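Long-range contacts in citrate synthase (Sulfolobus solfataricus, PDB 1O7X), which belongs to the citrate synthase family of enzymes, and is a mainly helical protein whose assembly holds two copies of the chain: residues D81-M86 against A132-R137; G233-V238 against F289-K294; S151-F156 against D168-M173; S204-A209 against G341-I346. One frame throughout, in Å; residues are numbered along the deposited sequence.

Contacts 1, 3 and 4 bind helices of the mainly helical body, while contact 2 lies apart at its periphery, its centre about 26 Å from that of the chain. Contacts 1 and 3 meet directly, Ala-132 N lying 3.6 Å from Phe-156 CE1 where helix 116-138 packs on helix 152-161. Contact 4 comes no closer to either than about 10 Å between nearest atoms (contact 3) and about 11 Å (contact 1), yet contacts 1 and 4 both reach the second subunit. Contact 2 falls inside the long loop that contact 4 closes, but on the opposite side of the chain's centre, with nearest atoms about 25 Å apart.

Contact 1: residues D81-M86 against A132-R137; sequences DTIYLM and ANVYRR
Helix-helix packing at a shallow angle brings Tyr-84 of helix 77-85 against Arg-137 of helix 116-138; the axes run 10.0 Å apart and 35° from parallel. Arg-137 CB sits over one face of the tyrosine ring, 3.7 Å from its centroid and displaced toward the rim, a CH-pi contact. Farther out the arginine chain, bent at chi2 and chi3, slides back past the ring, and its guanidinium stands 79° to the ring plane with Tyr-84 CD2 at its edge. The phenol oxygen bonds to Asn-141 O, in the chain just after helix 116-138, which ties down the ring's outer end. Helix 77-85 lies at the subunit boundary of this helical fold: Thr-82 packs on Thr-82 of the second subunit. Tyr-84 O and Met-86 O lie over a face of the Arg-137 guanidinium, Met-86 O 3.1 Å from NE; the angles are poor for hydrogen bonds, and the attraction is probably diffuse and electrostatic. Beside Tyr-84, Ile-83 splits its branches. CG2, anti to the backbone N, meets Arg-137 CG at 4.0 Å, whereas CD1 rests on Val-134 CG2 at 4.2 Å. Arg-136 gives Tyr-84 OH only its CB, at 3.4 Å; its guanidinium turns elsewhere, to the carbonyls of Lys-142 and Ala-159.

Contact 2: residues G233-V238 against F289-K294; sequences GDPNRV and FEIAQK
Ile-291 carries this contact, laying its CG1-CD1 arm across the chain at Gly-233 to Pro-235. CD1 reaches 3.4 Å from Gly-233 O and 4.0 Å from Pro-235 CD, and CG1 comes within 3.9 Å of Pro-235 N; the proline ring and the isoleucine chain cross at about a right angle. With CG1 anti to the carbonyl carbon (chi1 -83°) the arm is directed at the loop, and an unusual chi2 of 111° sets where CD1 lands. To one side, Pro-235 CG rests against Glu-290, 4.0 Å from its CB. To the other, Val-238 CG2 lies 4.0 Å from Ile-291 O and 4.1 Å from Lys-294 CB, while the rest of the lysine chain bends away.

The next shell fixes these groups. Glu-290 OE2 is drawn into a salt bridge with Arg-286 NE, one turn back on helix 283-303. Gly-233 leaves helix 221-232 with positive phi (91°), turning the chain into the loop, and the Arg-237 N to Asp-234 O bond of 3.0 Å closes a turn just before helix 238-248. Phe-229 and Ile-232 pack on Ile-291 from helix 221-232, and Leu-295 and Leu-298 also touch Val-238. These helices probably belong to the small domain of the citrate synthase fold. Between the two segments aliphatic carbons meet one another and carbonyl and carboxylate oxygens in van der Waals contact; Gly-233 O, touched by Ile-291 CD1, takes its directional bond from Arg-287 NH1 instead, so the contact itself is non-directional.

Contact 3: residues S151-F156 against D168-M173; sequences SFAKSF and DEINAM
Ala-153 and Met-173 meet in the tightly packed, buried part of this contact, CB to CB at 3.9 Å, and Ala-153 CB also lies 3.4 Å from Ile-170 O. With so small a side chain between them, the helices come to 8.5 Å between axes while crossing at 108°. Next to it, Met-173 CG approaches Phe-156 CD2 at 4.2 Å; its sulfur makes an oblique Met-aromatic contact, SD 5.4 Å from the ring centroid. Helix 116-138 backs the phenylalanine, and Phe-320 and Leu-323 of helix 316-323 touch the methionine. Helices 152-161 and 167-180, consecutive in the chain, thus cross steeply inside the mainly helical body.

On the solvent side the contact is just as close, but Ser-151, Lys-154 and Ile-170 are partly exposed. Ile-170 CD1 lies beside the Lys-154 chain, 3.7 Å from its CB, the two crossing at a slant; the lysine continues past it and its NZ forms a salt bridge with Asp-150. Ile-170 CG2, anti to the backbone N, turns instead to Ser-151 OG. Ser-151 is the N-cap residue of helix 152-161, and its OG accepts Lys-154 N at 2.9 Å along a nearly straight bond (168°).

Contact 4: residues S204-A209 against G341-I346; sequences SSLTAA and GWLAHI
Trp-342 O is gripped by two N-H groups of its own helix, that of Ile-346 at 3.0 Å and, weakly, that of His-345, while the indole of Trp-342 reaches across to helix 202-213 and takes Ala-209 on its face. The two helices, 202-213 and 330-352, pack in the buried core of the citrate synthase fold at a steep 121°, their axes 10.6 Å apart. Ala-209 CB sits squarely above the six-membered ring, 3.7 Å from its centroid and 13° off the normal, a CH-pi contact in which the methyl lies over the ring face. Trp-342 CG is anti to the carbonyl carbon (chi1 -75°), which sends the indole across, and chi2 turns its face to Ala-209; its NE1 makes a weak hydrogen bond with Ser-188 OG. Leu-206 also packs against the indole, at a slant to it, though the modelled approach of its CD2 is doubtful. Its other methyl, CD1, meets Leu-343 CD2 at 4.3 Å, and both leucines touch Ile-123 of helix 116-138, which covers this side of the crossing.

Helix 202-213 also lies at the dimer interface: Ser-204 OG bonds to Asp-201 OD1 of its own chain and to Glu-97 of the second subunit, and Thr-207 packs on Thr-207 of that subunit. Ser-205 turns its CB toward helix 330-352 but spends its hydroxyl on Asp-201 O, one turn back. Ile-346 has CG1 between the backbone N and the carbonyl carbon, and from there its CD1 comes within 4.1 Å of Ser-205 CB.

Contact 1: residues D81-M86 against A132-R137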
loop_
_atom_site.group_PDB
_atom_site.type_symbol
_atom_site.label_atom_id
_atom_site.label_comp_id
_atom_site.label_asym_id
_atom_site.label_seq_id
_atom_site.Cartn_x
_atom_site.Cartn_y
_atom_site.Cartn_z
ATOM N N ASP A 81 -2.429 -13.901 -16.491
ATOM C CA ASP A 81 -1.321 -14.843 -16.417
ATOM C C ASP A 81 -0.579 -14.727 -15.100
ATOM O O ASP A 81 -0.146 -15.692 -14.483
ATOM C CB ASP A 81 -0.320 -14.644 -17.540
ATOM C CG ASP A 81 -0.880 -14.959 -18.913
ATOM O OD1 ASP A 81 -2.047 -15.406 -19.026
ATOM O OD2 ASP A 81 -0.085 -14.719 -19.861
ATOM N N THR A 82 -0.387 -13.513 -14.641
ATOM C CA THR A 82 0.252 -13.203 -13.372
ATOM C C THR A 82 -0.483 -13.878 -12.224
ATOM O O THR A 82 0.128 -14.487 -11.342
ATOM C CB THR A 82 0.203 -11.663 -13.279
ATOM O OG1 THR A 82 1.356 -11.116 -13.914
ATOM C CG2 THR A 82 0.096 -11.161 -11.867
ATOM N N ILE A 83 -1.815 -13.762 -12.219
ATOM C CA ILE A 83 -2.664 -14.328 -11.170
ATOM C C ILE A 83 -2.556 -15.843 -11.276
ATOM O O ILE A 83 -2.437 -16.548 -10.277
ATOM C CB ILE A 83 -4.128 -13.876 -11.242
ATOM C CG1 ILE A 83 -4.291 -12.454 -10.664
ATOM C CG2 ILE A 83 -5.093 -14.816 -10.508
ATOM C CD1 ILE A 83 -5.659 -11.891 -11.003
ATOM N N TYR A 84 -2.536 -16.352 -12.503
ATOM C CA TYR A 84 -2.408 -17.796 -12.650
ATOM C C TYR A 84 -0.974 -18.256 -12.391
ATOM O O TYR A 84 -0.876 -19.473 -12.120
ATOM C CB TYR A 84 -3.031 -18.277 -13.956
ATOM C CG TYR A 84 -4.530 -18.516 -13.843
ATOM C CD1 TYR A 84 -5.426 -17.454 -13.774
ATOM C CD2 TYR A 84 -5.034 -19.806 -13.788
ATOM C CE1 TYR A 84 -6.782 -17.674 -13.664
ATOM C CE2 TYR A 84 -6.395 -20.046 -13.664
ATOM C CZ TYR A 84 -7.267 -18.970 -13.607
ATOM O OH TYR A 84 -8.606 -19.198 -13.471
ATOM N N LEU A 85 0.057 -17.416 -12.318
ATOM C CA LEU A 85 1.378 -17.854 -11.941
ATOM C C LEU A 85 1.552 -18.034 -10.432
ATOM O O LEU A 85 2.480 -18.751 -10.019
ATOM C CB LEU A 85 2.497 -16.907 -12.403
ATOM C CG LEU A 85 2.868 -16.944 -13.882
ATOM C CD1 LEU A 85 3.807 -15.793 -14.200
ATOM C CD2 LEU A 85 3.461 -18.278 -14.324
ATOM N N MET A 86 0.745 -17.401 -9.584
ATOM C CA MET A 86 0.864 -17.583 -8.137
ATOM C C MET A 86 0.232 -18.886 -7.652
ATOM O O MET A 86 -0.605 -19.540 -8.300
ATOM C CB MET A 86 0.220 -16.362 -7.478
ATOM C CG MET A 86 0.695 -15.033 -8.063
ATOM S SD MET A 86 2.498 -14.862 -7.886
ATOM C CE MET A 86 2.569 -14.800 -6.119
ATOM N N ALA A 132 -13.548 -12.134 -9.829
ATOM C CA ALA A 132 -14.091 -13.356 -10.431
ATOM C C ALA A 132 -12.963 -14.343 -10.670
ATOM O O ALA A 132 -13.087 -15.500 -10.263
ATOM C CB ALA A 132 -14.864 -12.993 -11.685
ATOM N N ASN A 133 -11.858 -13.876 -11.280
ATOM C CA ASN A 133 -10.736 -14.758 -11.613
ATOM C C ASN A 133 -9.813 -15.176 -10.504
ATOM O O ASN A 133 -9.169 -16.224 -10.606
ATOM C CB ASN A 133 -9.982 -14.161 -12.805
ATOM C CG ASN A 133 -10.948 -14.309 -13.983
ATOM O OD1 ASN A 133 -11.152 -15.451 -14.396
ATOM N ND2 ASN A 133 -11.508 -13.199 -14.426
ATOM N N VAL A 134 -9.798 -14.463 -9.386
ATOM C CA VAL A 134 -9.004 -14.922 -8.232
ATOM C C VAL A 134 -9.738 -16.168 -7.723
ATOM O O VAL A 134 -9.108 -17.147 -7.328
ATOM C CB VAL A 134 -8.907 -13.861 -7.140
ATOM C CG1 VAL A 134 -8.583 -14.480 -5.783
ATOM C CG2 VAL A 134 -7.902 -12.791 -7.520
ATOM N N TYR A 135 -11.079 -16.105 -7.741
ATOM C CA TYR A 135 -11.882 -17.246 -7.384
ATOM C C TYR A 135 -11.651 -18.437 -8.310
ATOM O O TYR A 135 -11.397 -19.546 -7.825
ATOM C CB TYR A 135 -13.367 -16.879 -7.432
ATOM C CG TYR A 135 -14.283 -18.064 -7.250
ATOM C CD1 TYR A 135 -14.108 -18.920 -6.168
ATOM C CD2 TYR A 135 -15.295 -18.361 -8.153
ATOM C CE1 TYR A 135 -14.939 -20.002 -5.959
ATOM C CE2 TYR A 135 -16.123 -19.459 -7.967
ATOM C CZ TYR A 135 -15.957 -20.258 -6.860
ATOM O OH TYR A 135 -16.786 -21.335 -6.622
ATOM N N ARG A 136 -11.743 -18.213 -9.637
ATOM C CA ARG A 136 -11.546 -19.339 -10.543
ATOM C C ARG A 136 -10.204 -20.014 -10.338
ATOM O O ARG A 136 -10.125 -21.228 -10.321
ATOM C CB ARG A 136 -11.705 -18.975 -12.004
ATOM C CG ARG A 136 -12.928 -18.135 -12.293
ATOM C CD ARG A 136 -13.248 -18.190 -13.786
ATOM N NE ARG A 136 -14.535 -18.819 -13.961
ATOM C CZ ARG A 136 -14.854 -20.035 -14.354
ATOM N NH1 ARG A 136 -13.916 -20.908 -14.681
ATOM N NH2 ARG A 136 -16.141 -20.354 -14.398
ATOM N N ARG A 137 -9.149 -19.251 -10.126
ATOM C CA ARG A 137 -7.799 -19.769 -9.978
ATOM C C ARG A 137 -7.617 -20.533 -8.689
ATOM O O ARG A 137 -6.745 -21.402 -8.623
ATOM C CB ARG A 137 -6.826 -18.599 -10.108
ATOM C CG ARG A 137 -5.726 -18.520 -9.072
ATOM C CD ARG A 137 -4.385 -18.844 -9.670
ATOM N NE ARG A 137 -3.647 -19.838 -8.896
ATOM C CZ ARG A 137 -3.246 -20.975 -9.448
ATOM N NH1 ARG A 137 -3.509 -21.235 -10.711
ATOM N NH2 ARG A 137 -2.578 -21.899 -8.809
#

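Contact 2: residues G233-V238 against F289-K294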
loop_
_atom_site.group_PDB
_atom_site.type_symbol
_atom_site.label_atom_id
_atom_site.label_comp_id
_atom_site.label_asym_id
_atom_site.label_seq_id
_atom_site.Cartn_x
_atom_site.Cartn_y
_atom_site.Cartn_z
ATOM N N GLY A 233 -21.926 -26.847 13.826
ATOM C CA GLY A 233 -22.327 -27.934 12.954
ATOM C C GLY A 233 -23.833 -28.037 12.850
ATOM O O GLY A 233 -24.419 -27.789 11.795
ATOM N N ASP A 234 -24.457 -28.427 13.953
ATOM C CA ASP A 234 -25.922 -28.560 13.937
ATOM C C ASP A 234 -26.546 -27.691 15.013
ATOM O O ASP A 234 -26.008 -27.465 16.093
ATOM C CB ASP A 234 -26.225 -30.048 13.975
ATOM C CG ASP A 234 -27.402 -30.494 14.801
ATOM O OD1 ASP A 234 -28.543 -30.240 14.363
ATOM O OD2 ASP A 234 -27.153 -31.099 15.871
ATOM N N PRO A 235 -27.741 -27.180 14.714
ATOM C CA PRO A 235 -28.522 -26.323 15.576
ATOM C C PRO A 235 -28.815 -26.842 16.970
ATOM O O PRO A 235 -29.038 -26.068 17.900
ATOM C CB PRO A 235 -29.840 -26.132 14.830
ATOM C CG PRO A 235 -29.481 -26.338 13.398
ATOM C CD PRO A 235 -28.426 -27.396 13.412
ATOM N N ASN A 236 -28.791 -28.155 17.172
ATOM C CA ASN A 236 -29.030 -28.784 18.451
ATOM C C ASN A 236 -27.872 -28.634 19.417
ATOM O O ASN A 236 -28.044 -28.957 20.602
ATOM C CB ASN A 236 -29.389 -30.262 18.245
ATOM C CG ASN A 236 -30.825 -30.401 17.761
ATOM O OD1 ASN A 236 -31.735 -29.743 18.280
ATOM N ND2 ASN A 236 -31.015 -31.249 16.755
ATOM N N ARG A 237 -26.725 -28.131 18.966
ATOM C CA ARG A 237 -25.591 -27.913 19.851
ATOM C C ARG A 237 -25.402 -26.442 20.204
ATOM O O ARG A 237 -24.572 -26.156 21.083
ATOM C CB ARG A 237 -24.316 -28.464 19.230
ATOM C CG ARG A 237 -24.405 -29.790 18.512
ATOM C CD ARG A 237 -24.510 -30.957 19.483
ATOM N NE ARG A 237 -24.618 -32.226 18.776
ATOM C CZ ARG A 237 -24.640 -33.438 19.306
ATOM N NH1 ARG A 237 -24.566 -33.623 20.620
ATOM N NH2 ARG A 237 -24.738 -34.506 18.518
ATOM N N VAL A 238 -26.132 -25.507 19.595
ATOM C CA VAL A 238 -25.957 -24.090 19.914
ATOM C C VAL A 238 -25.859 -23.854 21.420
ATOM O O VAL A 238 -24.807 -23.391 21.876
ATOM C CB VAL A 238 -27.007 -23.134 19.325
ATOM C CG1 VAL A 238 -26.855 -21.723 19.875
ATOM C CG2 VAL A 238 -26.910 -23.047 17.806
ATOM N N PHE A 289 -27.723 -20.877 8.651
ATOM C CA PHE A 289 -28.642 -19.807 8.968
ATOM C C PHE A 289 -29.425 -20.115 10.249
ATOM O O PHE A 289 -29.794 -19.190 10.986
ATOM C CB PHE A 289 -29.661 -19.510 7.858
ATOM C CG PHE A 289 -30.478 -18.283 8.193
ATOM C CD1 PHE A 289 -29.959 -17.016 8.016
ATOM C CD2 PHE A 289 -31.755 -18.408 8.716
ATOM C CE1 PHE A 289 -30.702 -15.894 8.337
ATOM C CE2 PHE A 289 -32.502 -17.292 9.036
ATOM C CZ PHE A 289 -31.982 -16.027 8.847
ATOM N N GLU A 290 -29.671 -21.395 10.500
ATOM C CA GLU A 290 -30.386 -21.752 11.720
ATOM C C GLU A 290 -29.464 -21.691 12.922
ATOM O O GLU A 290 -29.917 -21.272 13.981
ATOM C CB GLU A 290 -31.071 -23.093 11.575
ATOM C CG GLU A 290 -32.173 -23.081 10.506
ATOM C CD GLU A 290 -32.807 -24.465 10.465
ATOM O OE1 GLU A 290 -32.664 -25.174 11.490
ATOM O OE2 GLU A 290 -33.418 -24.767 9.426
ATOM N N ILE A 291 -28.193 -22.013 12.767
ATOM C CA ILE A 291 -27.214 -21.872 13.842
ATOM C C ILE A 291 -27.073 -20.380 14.153
ATOM O O ILE A 291 -27.080 -19.931 15.298
ATOM C CB ILE A 291 -25.836 -22.421 13.438
ATOM C CG1 ILE A 291 -25.783 -23.944 13.630
ATOM C CG2 ILE A 291 -24.696 -21.762 14.190
ATOM C CD1 ILE A 291 -25.706 -24.691 12.316
ATOM N N ALA A 292 -26.900 -19.613 13.077
ATOM C CA ALA A 292 -26.748 -18.165 13.203
ATOM C C ALA A 292 -27.937 -17.562 13.946
ATOM O O ALA A 292 -27.788 -17.011 15.054
ATOM C CB ALA A 292 -26.519 -17.583 11.819
ATOM N N GLN A 293 -29.154 -17.710 13.427
ATOM C CA GLN A 293 -30.346 -17.147 14.068
ATOM C C GLN A 293 -30.526 -17.536 15.532
ATOM O O GLN A 293 -31.026 -16.690 16.290
ATOM C CB GLN A 293 -31.582 -17.475 13.242
ATOM C CG GLN A 293 -32.925 -17.119 13.853
ATOM C CD GLN A 293 -34.054 -17.555 12.925
ATOM O OE1 GLN A 293 -33.963 -18.609 12.290
ATOM N NE2 GLN A 293 -35.109 -16.752 12.830
ATOM N N LYS A 294 -30.151 -18.739 15.957
ATOM C CA LYS A 294 -30.269 -19.140 17.346
ATOM C C LYS A 294 -29.152 -18.501 18.157
ATOM O O LYS A 294 -29.368 -18.021 19.265
ATOM C CB LYS A 294 -30.257 -20.657 17.502
ATOM C CG LYS A 294 -31.362 -21.355 16.741
ATOM C CD LYS A 294 -32.777 -21.003 17.163
ATOM C CE LYS A 294 -33.673 -20.771 15.957
ATOM N NZ LYS A 294 -35.066 -21.281 16.131
#

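Contact 3: residues S151-F156 against D168-M173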
loop_
_atom_site.group_PDB
_atom_site.type_symbol
_atom_site.label_atom_id
_atom_site.label_comp_id
_atom_site.label_asym_id
_atom_site.label_seq_id
_atom_site.Cartn_x
_atom_site.Cartn_y
_atom_site.Cartn_z
ATOM N N SER A 151 -26.936 -6.156 -15.752
ATOM C CA SER A 151 -26.408 -5.637 -14.494
ATOM C C SER A 151 -24.977 -6.109 -14.262
ATOM O O SER A 151 -24.447 -7.004 -14.920
ATOM C CB SER A 151 -27.286 -6.016 -13.311
ATOM O OG SER A 151 -26.839 -7.237 -12.759
ATOM N N PHE A 152 -24.352 -5.477 -13.271
ATOM C CA PHE A 152 -22.984 -5.812 -12.831
ATOM C C PHE A 152 -23.052 -7.056 -11.962
ATOM O O PHE A 152 -22.272 -7.982 -12.183
ATOM C CB PHE A 152 -22.367 -4.614 -12.154
ATOM C CG PHE A 152 -21.065 -4.732 -11.443
ATOM C CD1 PHE A 152 -19.896 -4.248 -12.022
ATOM C CD2 PHE A 152 -20.986 -5.252 -10.156
ATOM C CE1 PHE A 152 -18.687 -4.310 -11.360
ATOM C CE2 PHE A 152 -19.772 -5.327 -9.497
ATOM C CZ PHE A 152 -18.623 -4.847 -10.094
ATOM N N ALA A 153 -24.021 -7.176 -11.053
ATOM C CA ALA A 153 -24.138 -8.418 -10.278
ATOM C C ALA A 153 -24.279 -9.620 -11.213
ATOM O O ALA A 153 -23.552 -10.631 -11.127
ATOM C CB ALA A 153 -25.298 -8.307 -9.314
ATOM N N LYS A 154 -25.194 -9.535 -12.186
ATOM C CA LYS A 154 -25.367 -10.617 -13.159
ATOM C C LYS A 154 -24.005 -10.850 -13.804
ATOM O O LYS A 154 -23.443 -11.928 -13.703
ATOM C CB LYS A 154 -26.453 -10.270 -14.160
ATOM C CG LYS A 154 -26.773 -11.226 -15.290
ATOM C CD LYS A 154 -28.250 -11.136 -15.632
ATOM C CE LYS A 154 -28.654 -11.792 -16.940
ATOM N NZ LYS A 154 -29.192 -10.842 -17.953
ATOM N N SER A 155 -23.377 -9.832 -14.363
ATOM C CA SER A 155 -22.075 -10.010 -14.977
ATOM C C SER A 155 -21.073 -10.778 -14.131
ATOM O O SER A 155 -20.462 -11.736 -14.614
ATOM C CB SER A 155 -21.512 -8.648 -15.403
ATOM O OG SER A 155 -22.035 -8.350 -16.700
ATOM N N PHE A 156 -20.899 -10.388 -12.872
ATOM C CA PHE A 156 -19.953 -10.990 -11.952
ATOM C C PHE A 156 -20.282 -12.433 -11.634
ATOM O O PHE A 156 -19.391 -13.270 -11.711
ATOM C CB PHE A 156 -19.865 -10.159 -10.670
ATOM C CG PHE A 156 -18.990 -10.710 -9.584
ATOM C CD1 PHE A 156 -17.615 -10.617 -9.649
ATOM C CD2 PHE A 156 -19.540 -11.304 -8.468
ATOM C CE1 PHE A 156 -16.827 -11.105 -8.626
ATOM C CE2 PHE A 156 -18.771 -11.791 -7.434
ATOM C CZ PHE A 156 -17.402 -11.691 -7.511
ATOM N N ASP A 168 -33.234 -13.850 -7.460
ATOM C CA ASP A 168 -32.865 -13.795 -6.051
ATOM C C ASP A 168 -31.358 -13.629 -5.902
ATOM O O ASP A 168 -30.913 -12.764 -5.154
ATOM C CB ASP A 168 -33.383 -15.026 -5.293
ATOM C CG ASP A 168 -34.889 -15.009 -5.102
ATOM O OD1 ASP A 168 -35.561 -14.054 -5.557
ATOM O OD2 ASP A 168 -35.434 -15.947 -4.481
ATOM N N GLU A 169 -30.597 -14.464 -6.596
ATOM C CA GLU A 169 -29.148 -14.419 -6.612
ATOM C C GLU A 169 -28.603 -13.075 -7.083
ATOM O O GLU A 169 -27.959 -12.341 -6.309
ATOM C CB GLU A 169 -28.630 -15.525 -7.538
ATOM C CG GLU A 169 -29.049 -16.899 -7.039
ATOM C CD GLU A 169 -28.412 -18.021 -7.824
ATOM O OE1 GLU A 169 -28.294 -17.945 -9.057
ATOM O OE2 GLU A 169 -28.016 -19.010 -7.184
ATOM N N ILE A 170 -28.990 -12.652 -8.293
ATOM C CA ILE A 170 -28.552 -11.375 -8.832
ATOM C C ILE A 170 -28.859 -10.256 -7.856
ATOM O O ILE A 170 -28.095 -9.311 -7.722
ATOM C CB ILE A 170 -29.204 -11.010 -10.174
ATOM C CG1 ILE A 170 -28.867 -12.095 -11.190
ATOM C CG2 ILE A 170 -28.781 -9.620 -10.641
ATOM C CD1 ILE A 170 -29.377 -11.827 -12.575
ATOM N N ASN A 171 -30.015 -10.332 -7.231
ATOM C CA ASN A 171 -30.452 -9.365 -6.257
ATOM C C ASN A 171 -29.583 -9.374 -5.007
ATOM O O ASN A 171 -29.262 -8.314 -4.458
ATOM C CB ASN A 171 -31.895 -9.736 -5.876
ATOM C CG ASN A 171 -32.449 -8.614 -5.017
ATOM O OD1 ASN A 171 -32.707 -7.545 -5.586
ATOM N ND2 ASN A 171 -32.588 -8.862 -3.721
ATOM N N ALA A 172 -29.262 -10.575 -4.519
ATOM C CA ALA A 172 -28.484 -10.677 -3.276
ATOM C C ALA A 172 -27.069 -10.168 -3.525
ATOM O O ALA A 172 -26.605 -9.320 -2.757
ATOM C CB ALA A 172 -28.583 -12.056 -2.669
ATOM N N MET A 173 -26.429 -10.558 -4.620
ATOM C CA MET A 173 -25.112 -10.040 -4.946
ATOM C C MET A 173 -25.161 -8.514 -5.066
ATOM O O MET A 173 -24.374 -7.832 -4.398
ATOM C CB MET A 173 -24.530 -10.609 -6.246
ATOM C CG MET A 173 -23.028 -10.298 -6.354
ATOM S SD MET A 173 -22.165 -10.954 -4.912
ATOM C CE MET A 173 -21.203 -9.576 -4.333
#

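Contact 4: residues S204-A209 against G341-I346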
loop_
_atom_site.group_PDB
_atom_site.type_symbol
_atom_site.label_atom_id
_atom_site.label_comp_id
_atom_site.label_asym_id
_atom_site.label_seq_id
_atom_site.Cartn_x
_atom_site.Cartn_y
_atom_site.Cartn_z
ATOM N N SER A 204 -2.527 1.875 -7.973
ATOM C CA SER A 204 -1.583 1.800 -6.860
ATOM C C SER A 204 -2.235 2.086 -5.518
ATOM O O SER A 204 -1.936 1.429 -4.510
ATOM C CB SER A 204 -0.407 2.705 -7.177
ATOM O OG SER A 204 0.450 2.051 -8.097
ATOM N N SER A 205 -3.182 3.035 -5.432
ATOM C CA SER A 205 -3.824 3.322 -4.144
ATOM C C SER A 205 -4.646 2.123 -3.691
ATOM O O SER A 205 -4.730 1.727 -2.532
ATOM C CB SER A 205 -4.618 4.620 -4.266
ATOM O OG SER A 205 -3.916 5.482 -5.136
ATOM N N LEU A 206 -5.283 1.492 -4.685
ATOM C CA LEU A 206 -6.028 0.270 -4.365
ATOM C C LEU A 206 -5.056 -0.782 -3.828
ATOM O O LEU A 206 -5.285 -1.379 -2.771
ATOM C CB LEU A 206 -6.852 -0.152 -5.570
ATOM C CG LEU A 206 -8.217 0.534 -5.751
ATOM C CD1 LEU A 206 -8.891 0.066 -7.037
ATOM C CD2 LEU A 206 -9.149 0.238 -4.593
ATOM N N THR A 207 -3.876 -0.959 -4.430
ATOM C CA THR A 207 -2.891 -1.931 -3.986
ATOM C C THR A 207 -2.599 -1.616 -2.530
ATOM O O THR A 207 -2.646 -2.523 -1.693
ATOM C CB THR A 207 -1.644 -1.973 -4.881
ATOM O OG1 THR A 207 -1.948 -2.317 -6.244
ATOM C CG2 THR A 207 -0.640 -3.025 -4.413
ATOM N N ALA A 208 -2.357 -0.356 -2.189
ATOM C CA ALA A 208 -2.119 0.031 -0.806
ATOM C C ALA A 208 -3.255 -0.396 0.134
ATOM O O ALA A 208 -2.976 -0.954 1.223
ATOM C CB ALA A 208 -1.899 1.533 -0.724
ATOM N N ALA A 209 -4.516 -0.117 -0.212
ATOM C CA ALA A 209 -5.685 -0.496 0.554
ATOM C C ALA A 209 -5.783 -2.009 0.745
ATOM O O ALA A 209 -6.055 -2.502 1.837
ATOM C CB ALA A 209 -7.011 -0.124 -0.106
ATOM N N GLY A 341 -16.066 2.731 -2.435
ATOM C CA GLY A 341 -15.778 3.635 -1.339
ATOM C C GLY A 341 -14.345 4.155 -1.399
ATOM O O GLY A 341 -14.111 5.292 -0.987
ATOM N N TRP A 342 -13.412 3.280 -1.781
ATOM C CA TRP A 342 -11.994 3.620 -1.884
ATOM C C TRP A 342 -11.850 4.674 -2.974
ATOM O O TRP A 342 -11.443 5.820 -2.721
ATOM C CB TRP A 342 -11.171 2.348 -2.147
ATOM C CG TRP A 342 -10.967 1.410 -0.988
ATOM C CD1 TRP A 342 -11.010 1.763 0.333
ATOM C CD2 TRP A 342 -10.693 0.012 -1.011
ATOM N NE1 TRP A 342 -10.783 0.673 1.122
ATOM C CE2 TRP A 342 -10.582 -0.428 0.317
ATOM C CE3 TRP A 342 -10.517 -0.950 -2.017
ATOM C CZ2 TRP A 342 -10.317 -1.753 0.659
ATOM C CZ3 TRP A 342 -10.246 -2.273 -1.717
ATOM C CH2 TRP A 342 -10.152 -2.652 -0.366
ATOM N N LEU A 343 -12.282 4.366 -4.202
ATOM C CA LEU A 343 -12.212 5.372 -5.270
ATOM C C LEU A 343 -12.861 6.706 -4.937
ATOM O O LEU A 343 -12.245 7.779 -5.085
ATOM C CB LEU A 343 -12.721 4.769 -6.596
ATOM C CG LEU A 343 -11.887 3.519 -6.947
ATOM C CD1 LEU A 343 -12.540 2.602 -7.946
ATOM C CD2 LEU A 343 -10.543 3.967 -7.490
ATOM N N ALA A 344 -14.084 6.742 -4.416
ATOM C CA ALA A 344 -14.725 7.998 -4.064
ATOM C C ALA A 344 -13.959 8.795 -3.013
ATOM O O ALA A 344 -13.951 10.033 -3.016
ATOM C CB ALA A 344 -16.129 7.762 -3.544
ATOM N N HIS A 345 -13.317 8.104 -2.089
ATOM C CA HIS A 345 -12.560 8.753 -1.016
ATOM C C HIS A 345 -11.270 9.393 -1.500
ATOM O O HIS A 345 -11.015 10.562 -1.166
ATOM C CB HIS A 345 -12.280 7.768 0.109
ATOM C CG HIS A 345 -13.310 7.847 1.193
ATOM N ND1 HIS A 345 -13.446 8.972 1.985
ATOM C CD2 HIS A 345 -14.233 6.953 1.610
ATOM C CE1 HIS A 345 -14.407 8.745 2.865
ATOM N NE2 HIS A 345 -14.891 7.535 2.662
ATOM N N ILE A 346 -10.517 8.663 -2.321
ATOM C CA ILE A 346 -9.276 9.259 -2.848
ATOM C C ILE A 346 -9.647 10.352 -3.842
ATOM O O ILE A 346 -9.003 11.404 -3.825
ATOM C CB ILE A 346 -8.297 8.244 -3.461
ATOM C CG1 ILE A 346 -8.873 7.607 -4.714
ATOM C CG2 ILE A 346 -7.941 7.196 -2.408
ATOM C CD1 ILE A 346 -8.075 6.476 -5.291
#